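Local coordinates for probable zinc protease PqqL (Escherichia coli, PDB 6OFT), which probably acts as a periplasmic zinc-dependent endopeptidase of the M16 family, the chain in the crystal being the first half of the whole protease, at residues A[236-241]-A[315-320]; A[259-264]-A[422-427]; A[282-287]-A[306-311]. All blocks are in the same frame, centred on the assembly; numbering follows the deposited sequence.

How the contacts relate
All three contacts are built on one five-stranded mixed sheet, in which strand 317-326 lies between strands 256-264 and 303-314. Contact 1, at the surface, where a loop meets the start of strand 317-326, pairs a carboxylate gripping one threonine with a CH-pi contact of the same residue. Contact 2 is buried, the end of helix 414-425 set against strand 256-264; apolar packing over a tyrosine ring joins hydrogen bonds from Arg425 to its hydroxyl and from Asn427 to the strand backbone. Contact 3, partly buried, is apolar, with no hydrogen bond between its segments. Contact 1 touches contact 2 through Ser319 OG and Tyr261 O, and contact 3 through strands 317-326 and 303-314; contacts 2 and 3 do not touch.

Contact 1 (A[236-241]-A[315-320]); sequences TKAENH and PDYQSL
Thr236 meets Asp316 and Tyr317 with every atom of its side chain. Its CB lies 3.5 Å from Tyr317 CD1, above the ring, and there the side chain divides. The methyl branch, Thr236 CG2, is anti to the backbone N and settles over the middle of the tyrosine face, a CH-pi contact 3.6 Å from the centroid of the Tyr317 ring and 10° off the ring normal. The hydroxyl branch goes to the aspartate: OG1 donates to Asp316 OD1 at 2.8 Å, while the backbone N of Thr236 donates to Asp316 OD2, also at 2.8 Å and nearly straight at 169°. Both carboxylate oxygens use their syn lone pairs, so the two bonds form a bidentate pair that fixes the rotation of the carboxylate. Asp316 ends the short turn between strands 303-314 and 317-326, a beta hairpin at the edge of the sheet in the domain assigned to the M16 inactive family, and this pair ties the turn to the loop leading into strand 242-248. Further along that loop, Ala238 CB lies 4.0 Å from Tyr317 OH, a looser approach at the far end of the ring. Thr236 also touches Ala314, and Tyr317 packs on Pro264.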
loop_
_atom_site.group_PDB
_atom_site.type_symbol
_atom_site.label_atom_id
_atom_site.label_comp_id
_atom_site.label_asym_id
_atom_site.label_seq_id
_atom_site.Cartn_x
_atom_site.Cartn_y
_atom_site.Cartn_z
ATOM N N THR A 236 5.700 -10.864 -12.063
ATOM C CA THR A 236 5.186 -9.889 -13.027
ATOM C C THR A 236 6.120 -9.865 -14.235
ATOM O O THR A 236 7.337 -9.939 -14.077
ATOM C CB THR A 236 4.998 -8.512 -12.370
ATOM O OG1 THR A 236 4.102 -8.623 -11.255
ATOM C CG2 THR A 236 4.490 -7.454 -13.343
ATOM N N LYS A 237 5.542 -9.818 -15.437
ATOM C CA LYS A 237 6.315 -9.813 -16.680
ATOM C C LYS A 237 6.246 -8.424 -17.301
ATOM O O LYS A 237 5.178 -7.807 -17.314
ATOM C CB LYS A 237 5.778 -10.889 -17.647
ATOM C CG LYS A 237 6.682 -11.146 -18.863
ATOM C CD LYS A 237 6.047 -12.052 -19.926
ATOM C CE LYS A 237 5.115 -11.331 -20.884
ATOM N NZ LYS A 237 5.840 -10.422 -21.813
ATOM N N ALA A 238 7.379 -7.921 -17.811
ATOM C CA ALA A 238 7.419 -6.603 -18.445
ATOM C C ALA A 238 6.548 -6.586 -19.695
ATOM O O ALA A 238 6.399 -7.615 -20.355
ATOM C CB ALA A 238 8.845 -6.238 -18.812
ATOM N N GLU A 239 5.957 -5.427 -20.002
ATOM C CA GLU A 239 5.193 -5.228 -21.234
ATOM C C GLU A 239 5.953 -4.127 -21.967
ATOM O O GLU A 239 5.762 -2.942 -21.680
ATOM C CB GLU A 239 3.744 -4.822 -20.961
ATOM C CG GLU A 239 2.943 -4.798 -22.254
ATOM C CD GLU A 239 1.460 -4.758 -22.013
ATOM O OE1 GLU A 239 0.896 -3.642 -22.024
ATOM O OE2 GLU A 239 0.867 -5.836 -21.778
ATOM N N ASN A 240 6.863 -4.537 -22.863
ATOM C CA ASN A 240 7.771 -3.675 -23.618
ATOM C C ASN A 240 7.089 -2.983 -24.799
ATOM O O ASN A 240 7.459 -3.171 -25.958
ATOM C CB ASN A 240 9.014 -4.473 -24.028
ATOM C CG ASN A 240 9.712 -5.021 -22.801
ATOM O OD1 ASN A 240 9.757 -4.376 -21.749
ATOM N ND2 ASN A 240 10.214 -6.234 -22.881
ATOM N N HIS A 241 6.095 -2.155 -24.466
ATOM C CA HIS A 241 5.259 -1.406 -25.389
ATOM C C HIS A 241 4.823 -0.127 -24.715
ATOM O O HIS A 241 4.462 -0.141 -23.533
ATOM C CB HIS A 241 3.998 -2.220 -25.755
ATOM C CG HIS A 241 4.280 -3.454 -26.558
ATOM N ND1 HIS A 241 4.127 -4.725 -26.013
ATOM C CD2 HIS A 241 4.706 -3.574 -27.837
ATOM C CE1 HIS A 241 4.467 -5.568 -26.976
ATOM N NE2 HIS A 241 4.822 -4.922 -28.091
ATOM N N PRO A 315 3.149 -7.771 -5.647
ATOM C CA PRO A 315 4.166 -8.007 -4.589
ATOM C C PRO A 315 5.626 -7.754 -5.020
ATOM O O PRO A 315 6.446 -7.399 -4.185
ATOM C CB PRO A 315 3.945 -9.482 -4.197
ATOM C CG PRO A 315 2.526 -9.780 -4.602
ATOM C CD PRO A 315 2.316 -8.977 -5.863
ATOM N N ASP A 316 5.946 -7.925 -6.322
ATOM C CA ASP A 316 7.310 -7.771 -6.856
ATOM C C ASP A 316 7.509 -6.541 -7.749
ATOM O O ASP A 316 8.556 -6.431 -8.381
ATOM C CB ASP A 316 7.641 -9.028 -7.683
ATOM C CG ASP A 316 6.756 -9.255 -8.909
ATOM O OD1 ASP A 316 5.690 -8.604 -9.009
ATOM O OD2 ASP A 316 7.133 -10.080 -9.768
ATOM N N TYR A 317 6.488 -5.671 -7.869
ATOM C CA TYR A 317 6.488 -4.603 -8.855
ATOM C C TYR A 317 5.914 -3.282 -8.422
ATOM O O TYR A 317 5.005 -3.216 -7.593
ATOM C CB TYR A 317 5.730 -5.085 -10.115
ATOM C CG TYR A 317 6.586 -5.219 -11.359
ATOM C CD1 TYR A 317 7.534 -6.236 -11.472
ATOM C CD2 TYR A 317 6.398 -4.378 -12.452
ATOM C CE1 TYR A 317 8.275 -6.408 -12.640
ATOM C CE2 TYR A 317 7.138 -4.534 -13.621
ATOM C CZ TYR A 317 8.084 -5.545 -13.707
ATOM O OH TYR A 317 8.822 -5.706 -14.859
ATOM N N GLN A 318 6.412 -2.222 -9.062
ATOM C CA GLN A 318 5.997 -0.853 -8.812
ATOM C C GLN A 318 5.835 -0.027 -10.090
ATOM O O GLN A 318 6.335 -0.385 -11.165
ATOM C CB GLN A 318 7.026 -0.160 -7.899
ATOM C CG GLN A 318 8.393 0.116 -8.547
ATOM C CD GLN A 318 9.367 0.734 -7.587
ATOM O OE1 GLN A 318 9.037 1.673 -6.873
ATOM N NE2 GLN A 318 10.595 0.236 -7.554
ATOM N N SER A 319 5.179 1.112 -9.936
ATOM C CA SER A 319 5.092 2.107 -10.981
ATOM C C SER A 319 5.606 3.421 -10.464
ATOM O O SER A 319 5.271 3.842 -9.352
ATOM C CB SER A 319 3.678 2.275 -11.512
ATOM O OG SER A 319 3.711 3.170 -12.615
ATOM N N LEU A 320 6.433 4.068 -11.273
ATOM C CA LEU A 320 6.934 5.404 -11.009
ATOM C C LEU A 320 6.270 6.305 -12.041
ATOM O O LEU A 320 6.440 6.091 -13.243
ATOM C CB LEU A 320 8.458 5.450 -11.160
ATOM C CG LEU A 320 9.299 5.547 -9.899
ATOM C CD1 LEU A 320 9.316 4.237 -9.152
ATOM C CD2 LEU A 320 10.722 5.890 -10.255
#

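Contact 2 (A[259-264]-A[422-427]); sequences LYYRLP and QQLRKN. With GOL (glycerol), chain C.
With CG anti to its carbonyl carbon (chi1 -73°), the ring of Tyr261 leaves strand 256-264 toward the end of helix 414-425, where Leu424, its CG anti to the backbone N, sets CG and CD1 over one face. Leu424 CD1 lies 3.6 Å from Tyr261 CG, and Leu424 CG makes a CH-pi contact offset toward the rim. The chain of Arg425 bends at chi2 and chi3, which turns the guanidinium back to the tyrosine hydroxyl: NH1 donates to Tyr261 OH at 3.0 Å, a bent bond of 135° with the oxygen tilted from the guanidinium plane. Arg425 NH1 lies 3.6 Å from Leu259 CD2, and NH2 forms a salt bridge with Asp346. With an alanine here, Tyr261 OH would probably lose this donor and Asp346 the charge it pairs with. A glycerol, probably from the crystallisation liquor, sits by the same hydroxyl and is also bound by Trp432 and Glu455. Beyond the helix, Asn427 ND2 donates to Arg262 O at 2.9 Å from above the carbonyl plane, while its OD1 accepts from Asp429 N. The C-terminal end of helix 414-425 meets one face of the mixed sheet in an alpha/beta domain, then turns into strand 430-436, neighbour of strand 256-264.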
loop_
_atom_site.group_PDB
_atom_site.type_symbol
_atom_site.label_atom_id
_atom_site.label_comp_id
_atom_site.label_asym_id
_atom_site.label_seq_id
_atom_site.Cartn_x
_atom_site.Cartn_y
_atom_site.Cartn_z
ATOM N N LEU A 259 3.135 10.545 -17.121
ATOM C CA LEU A 259 3.921 9.451 -17.740
ATOM C C LEU A 259 4.180 8.409 -16.643
ATOM O O LEU A 259 4.676 8.804 -15.608
ATOM C CB LEU A 259 5.236 9.973 -18.302
ATOM C CG LEU A 259 6.204 8.905 -18.799
ATOM C CD1 LEU A 259 5.576 8.045 -19.868
ATOM C CD2 LEU A 259 7.483 9.518 -19.326
ATOM N N TYR A 260 3.781 7.171 -16.857
ATOM C CA TYR A 260 3.950 6.071 -15.914
ATOM C C TYR A 260 4.975 5.086 -16.444
ATOM O O TYR A 260 4.900 4.692 -17.607
ATOM C CB TYR A 260 2.629 5.306 -15.750
ATOM C CG TYR A 260 1.569 5.975 -14.898
ATOM C CD1 TYR A 260 0.790 7.011 -15.406
ATOM C CD2 TYR A 260 1.269 5.500 -13.622
ATOM C CE1 TYR A 260 -0.220 7.600 -14.646
ATOM C CE2 TYR A 260 0.267 6.089 -12.847
ATOM C CZ TYR A 260 -0.452 7.161 -13.352
ATOM O OH TYR A 260 -1.434 7.753 -12.591
ATOM N N TYR A 261 5.892 4.703 -15.598
ATOM C CA TYR A 261 6.889 3.654 -15.895
ATOM C C TYR A 261 6.575 2.472 -14.966
ATOM O O TYR A 261 6.126 2.730 -13.879
ATOM C CB TYR A 261 8.315 4.154 -15.672
ATOM C CG TYR A 261 8.851 5.119 -16.693
ATOM C CD1 TYR A 261 9.297 4.688 -17.924
ATOM C CD2 TYR A 261 8.934 6.467 -16.422
ATOM C CE1 TYR A 261 9.799 5.558 -18.868
ATOM C CE2 TYR A 261 9.440 7.353 -17.352
ATOM C CZ TYR A 261 9.865 6.900 -18.583
ATOM O OH TYR A 261 10.366 7.744 -19.516
ATOM N N ARG A 262 6.764 1.245 -15.384
ATOM C CA ARG A 262 6.529 0.076 -14.537
ATOM C C ARG A 262 7.867 -0.633 -14.404
ATOM O O ARG A 262 8.577 -0.800 -15.389
ATOM C CB ARG A 262 5.453 -0.869 -15.102
ATOM C CG ARG A 262 4.080 -0.225 -15.368
ATOM C CD ARG A 262 2.980 -1.267 -15.573
ATOM N NE ARG A 262 3.431 -2.395 -16.396
ATOM C CZ ARG A 262 3.086 -3.662 -16.197
ATOM N NH1 ARG A 262 2.245 -3.984 -15.218
ATOM N NH2 ARG A 262 3.571 -4.618 -16.977
ATOM N N LEU A 263 8.228 -1.019 -13.185
ATOM C CA LEU A 263 9.544 -1.639 -12.951
ATOM C C LEU A 263 9.540 -2.546 -11.716
ATOM O O LEU A 263 8.707 -2.331 -10.831
ATOM C CB LEU A 263 10.627 -0.531 -12.799
ATOM C CG LEU A 263 10.491 0.461 -11.622
ATOM C CD1 LEU A 263 11.840 0.965 -11.186
ATOM C CD2 LEU A 263 9.596 1.651 -11.980
ATOM N N PRO A 264 10.507 -3.489 -11.586
ATOM C CA PRO A 264 10.549 -4.325 -10.371
ATOM C C PRO A 264 10.667 -3.514 -9.092
ATOM O O PRO A 264 11.239 -2.414 -9.085
ATOM C CB PRO A 264 11.798 -5.195 -10.582
ATOM C CG PRO A 264 11.958 -5.265 -12.063
ATOM C CD PRO A 264 11.569 -3.891 -12.539
ATOM N N GLN A 422 18.803 7.641 -16.616
ATOM C CA GLN A 422 18.959 7.167 -17.990
ATOM C C GLN A 422 18.348 5.774 -18.177
ATOM O O GLN A 422 17.727 5.521 -19.212
ATOM C CB GLN A 422 20.418 7.210 -18.448
ATOM C CG GLN A 422 20.539 7.311 -19.965
ATOM C CD GLN A 422 21.904 6.931 -20.463
ATOM O OE1 GLN A 422 22.160 5.774 -20.791
ATOM N NE2 GLN A 422 22.804 7.896 -20.539
ATOM N N GLN A 423 18.485 4.887 -17.176
ATOM C CA GLN A 423 17.897 3.538 -17.214
ATOM C C GLN A 423 16.364 3.584 -17.207
ATOM O O GLN A 423 15.727 2.872 -17.992
ATOM C CB GLN A 423 18.413 2.689 -16.055
ATOM C CG GLN A 423 19.846 2.214 -16.262
ATOM C CD GLN A 423 20.469 1.689 -14.990
ATOM O OE1 GLN A 423 19.986 1.938 -13.880
ATOM N NE2 GLN A 423 21.571 0.959 -15.130
ATOM N N LEU A 424 15.810 4.431 -16.353
ATOM C CA LEU A 424 14.346 4.616 -16.227
ATOM C C LEU A 424 13.798 5.167 -17.540
ATOM O O LEU A 424 12.817 4.674 -17.982
ATOM C CB LEU A 424 14.023 5.580 -15.089
ATOM C CG LEU A 424 12.556 5.963 -14.942
ATOM C CD1 LEU A 424 11.719 4.776 -14.532
ATOM C CD2 LEU A 424 12.374 7.089 -13.957
ATOM N N ARG A 425 14.486 6.090 -18.149
ATOM C CA ARG A 425 14.022 6.737 -19.396
ATOM C C ARG A 425 14.122 5.784 -20.603
ATOM O O ARG A 425 13.487 6.066 -21.587
ATOM C CB ARG A 425 14.751 8.071 -19.584
ATOM C CG ARG A 425 14.433 9.114 -18.527
ATOM C CD ARG A 425 13.051 9.690 -18.714
ATOM N NE ARG A 425 13.064 10.738 -19.706
ATOM C CZ ARG A 425 12.007 11.170 -20.362
ATOM N NH1 ARG A 425 10.818 10.659 -20.131
ATOM N NH2 ARG A 425 12.144 12.120 -21.245
ATOM N N LYS A 426 14.896 4.724 -20.543
ATOM C CA LYS A 426 14.992 3.749 -21.649
ATOM C C LYS A 426 13.992 2.609 -21.391
ATOM O O LYS A 426 13.916 1.728 -22.205
ATOM C CB LYS A 426 16.398 3.155 -21.678
ATOM C CG LYS A 426 17.504 4.039 -22.220
ATOM C CD LYS A 426 17.109 5.042 -23.262
ATOM C CE LYS A 426 18.298 5.748 -23.891
ATOM N NZ LYS A 426 18.341 5.580 -25.361
ATOM N N ASN A 427 13.275 2.632 -20.287
ATOM C CA ASN A 427 12.321 1.556 -19.924
ATOM C C ASN A 427 11.135 1.559 -20.902
ATOM O O ASN A 427 10.422 2.533 -20.958
ATOM C CB ASN A 427 11.986 1.625 -18.436
ATOM C CG ASN A 427 11.001 0.613 -17.924
ATOM O OD1 ASN A 427 10.436 -0.145 -18.675
ATOM N ND2 ASN A 427 10.798 0.614 -16.622
HETATM C C1 GOL C . 7.863 7.981 -23.481
HETATM O O1 GOL C . 7.537 8.697 -24.609
HETATM C C2 GOL C . 9.234 7.378 -23.660
HETATM O O2 GOL C . 10.148 8.464 -23.759
HETATM C C3 GOL C . 9.468 6.428 -22.505
HETATM O O3 GOL C . 10.517 6.856 -21.721
#

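Contact 3 (A[282-287]-A[306-311]); sequences MLVQLF and GTARSV
Phe287 and Val284, one turn apart on helix 271-296, close on Ala308 of strand 303-314, and these three residues form the tight part of the contact. The ring atom Phe287 CD1 comes to 3.5 Å from Ala308 CB, and the methyl is met obliquely by the ring. The torsion of Phe287, its CG anti to the backbone N (chi1 -179°), carries the ring along the strand toward Thr307, whose carbonyl oxygen it approaches more loosely, 4.3 Å from CE1. Val284 works on the other side of the alanine. Its CG1 branch makes the closest approach of the cluster, 3.3 Å from Ala308 O, and lies 4.1 Å from Ala308 CB, so this methyl rests more on the strand backbone than on the alanine side chain. The small alanine allows a close approach of the two elements: the CA atoms of Val284 and Ala308 are 5.2 Å apart, and the axes of the short segments pass at 7.3 Å, nearly antiparallel at 173°.

Toward Ser310 the contact thins out. Val284 CG2 reaches no nearer than 4.5 Å to Ser310 N, and Arg309, whose side chain starts away from the helix, is exposed to solvent along with Ser310. No hydrogen bond links the two segments, although Ala308 N bonds to OD1 of Asn288, the residue following Phe287.

The helix thus lies against the edge strand of the sheet, where Ala308 also touches Phe322 of strand 317-326. Phe287 meets the ring of Phe322 and is covered by Leu338, Leu342 and Ile345 of helix 331-348, while Leu283 and Leu286 pack on Leu417 of helix 414-425.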
loop_
_atom_site.group_PDB
_atom_site.type_symbol
_atom_site.label_atom_id
_atom_site.label_comp_id
_atom_site.label_asym_id
_atom_site.label_seq_id
_atom_site.Cartn_x
_atom_site.Cartn_y
_atom_site.Cartn_z
ATOM N N MET A 282 14.669 9.406 -4.047
ATOM C CA MET A 282 15.343 10.682 -4.250
ATOM C C MET A 282 15.093 11.251 -5.624
ATOM O O MET A 282 14.877 12.451 -5.713
ATOM C CB MET A 282 16.822 10.600 -3.925
ATOM C CG MET A 282 17.045 10.766 -2.445
ATOM S SD MET A 282 18.758 10.682 -2.009
ATOM C CE MET A 282 18.605 10.500 -0.281
ATOM N N LEU A 283 15.042 10.396 -6.678
ATOM C CA LEU A 283 14.728 10.836 -8.046
ATOM C C LEU A 283 13.338 11.460 -8.082
ATOM O O LEU A 283 13.158 12.515 -8.687
ATOM C CB LEU A 283 14.826 9.684 -9.058
ATOM C CG LEU A 283 16.222 9.319 -9.575
ATOM C CD1 LEU A 283 16.154 8.132 -10.486
ATOM C CD2 LEU A 283 16.892 10.491 -10.321
ATOM N N VAL A 284 12.377 10.825 -7.374
ATOM C CA VAL A 284 10.978 11.247 -7.223
ATOM C C VAL A 284 10.949 12.598 -6.492
ATOM O O VAL A 284 10.358 13.555 -7.008
ATOM C CB VAL A 284 10.139 10.123 -6.518
ATOM C CG1 VAL A 284 8.898 10.665 -5.812
ATOM C CG2 VAL A 284 9.766 9.012 -7.494
ATOM N N GLN A 285 11.637 12.694 -5.337
ATOM C CA GLN A 285 11.691 13.932 -4.564
ATOM C C GLN A 285 12.342 15.090 -5.329
ATOM O O GLN A 285 11.833 16.208 -5.269
ATOM C CB GLN A 285 12.381 13.741 -3.203
ATOM C CG GLN A 285 12.316 15.021 -2.339
ATOM C CD GLN A 285 12.706 14.834 -0.898
ATOM O OE1 GLN A 285 12.848 13.711 -0.405
ATOM N NE2 GLN A 285 12.874 15.947 -0.186
ATOM N N LEU A 286 13.452 14.828 -6.037
ATOM C CA LEU A 286 14.163 15.859 -6.794
ATOM C C LEU A 286 13.277 16.450 -7.895
ATOM O O LEU A 286 13.258 17.670 -8.066
ATOM C CB LEU A 286 15.480 15.310 -7.347
ATOM C CG LEU A 286 16.635 15.157 -6.344
ATOM C CD1 LEU A 286 17.638 14.153 -6.844
ATOM C CD2 LEU A 286 17.331 16.486 -6.079
ATOM N N PHE A 287 12.489 15.589 -8.584
ATOM C CA PHE A 287 11.534 16.014 -9.607
ATOM C C PHE A 287 10.515 16.972 -8.962
ATOM O O PHE A 287 10.292 18.061 -9.479
ATOM C CB PHE A 287 10.807 14.794 -10.209
ATOM C CG PHE A 287 9.826 15.160 -11.298
ATOM C CD1 PHE A 287 8.518 15.535 -10.986
ATOM C CD2 PHE A 287 10.206 15.134 -12.634
ATOM C CE1 PHE A 287 7.610 15.865 -11.993
ATOM C CE2 PHE A 287 9.297 15.477 -13.641
ATOM C CZ PHE A 287 8.008 15.836 -13.311
ATOM N N GLY A 306 1.575 19.566 -9.724
ATOM C CA GLY A 306 2.039 18.275 -10.207
ATOM C C GLY A 306 2.866 17.528 -9.188
ATOM O O GLY A 306 3.255 18.101 -8.165
ATOM N N THR A 307 3.122 16.230 -9.462
ATOM C CA THR A 307 3.886 15.345 -8.572
ATOM C C THR A 307 4.552 14.172 -9.301
ATOM O O THR A 307 4.193 13.833 -10.424
ATOM C CB THR A 307 2.993 14.855 -7.395
ATOM O OG1 THR A 307 3.817 14.291 -6.376
ATOM C CG2 THR A 307 1.933 13.830 -7.826
ATOM N N ALA A 308 5.510 13.558 -8.635
ATOM C CA ALA A 308 6.178 12.333 -9.032
ATOM C C ALA A 308 5.951 11.415 -7.836
ATOM O O ALA A 308 5.979 11.874 -6.684
ATOM C CB ALA A 308 7.660 12.561 -9.257
ATOM N N ARG A 309 5.658 10.148 -8.102
ATOM C CA ARG A 309 5.375 9.187 -7.047
ATOM C C ARG A 309 5.652 7.778 -7.500
ATOM O O ARG A 309 5.586 7.474 -8.695
ATOM C CB ARG A 309 3.895 9.279 -6.644
ATOM C CG ARG A 309 3.668 9.438 -5.149
ATOM C CD ARG A 309 2.236 9.113 -4.750
ATOM N NE ARG A 309 1.270 10.073 -5.290
ATOM C CZ ARG A 309 0.033 9.760 -5.666
ATOM N NH1 ARG A 309 -0.401 8.508 -5.571
ATOM N NH2 ARG A 309 -0.775 10.692 -6.152
ATOM N N SER A 310 5.932 6.912 -6.525
ATOM C CA SER A 310 6.089 5.488 -6.724
ATOM C C SER A 310 4.891 4.821 -6.048
ATOM O O SER A 310 4.453 5.265 -4.987
ATOM C CB SER A 310 7.404 4.979 -6.141
ATOM O OG SER A 310 7.489 5.182 -4.742
ATOM N N VAL A 311 4.331 3.797 -6.686
ATOM C CA VAL A 311 3.201 3.035 -6.147
ATOM C C VAL A 311 3.447 1.536 -6.351
ATOM O O VAL A 311 3.970 1.146 -7.394
ATOM C CB VAL A 311 1.817 3.531 -6.698
ATOM C CG1 VAL A 311 1.689 3.352 -8.213
ATOM C CG2 VAL A 311 0.639 2.877 -5.967
#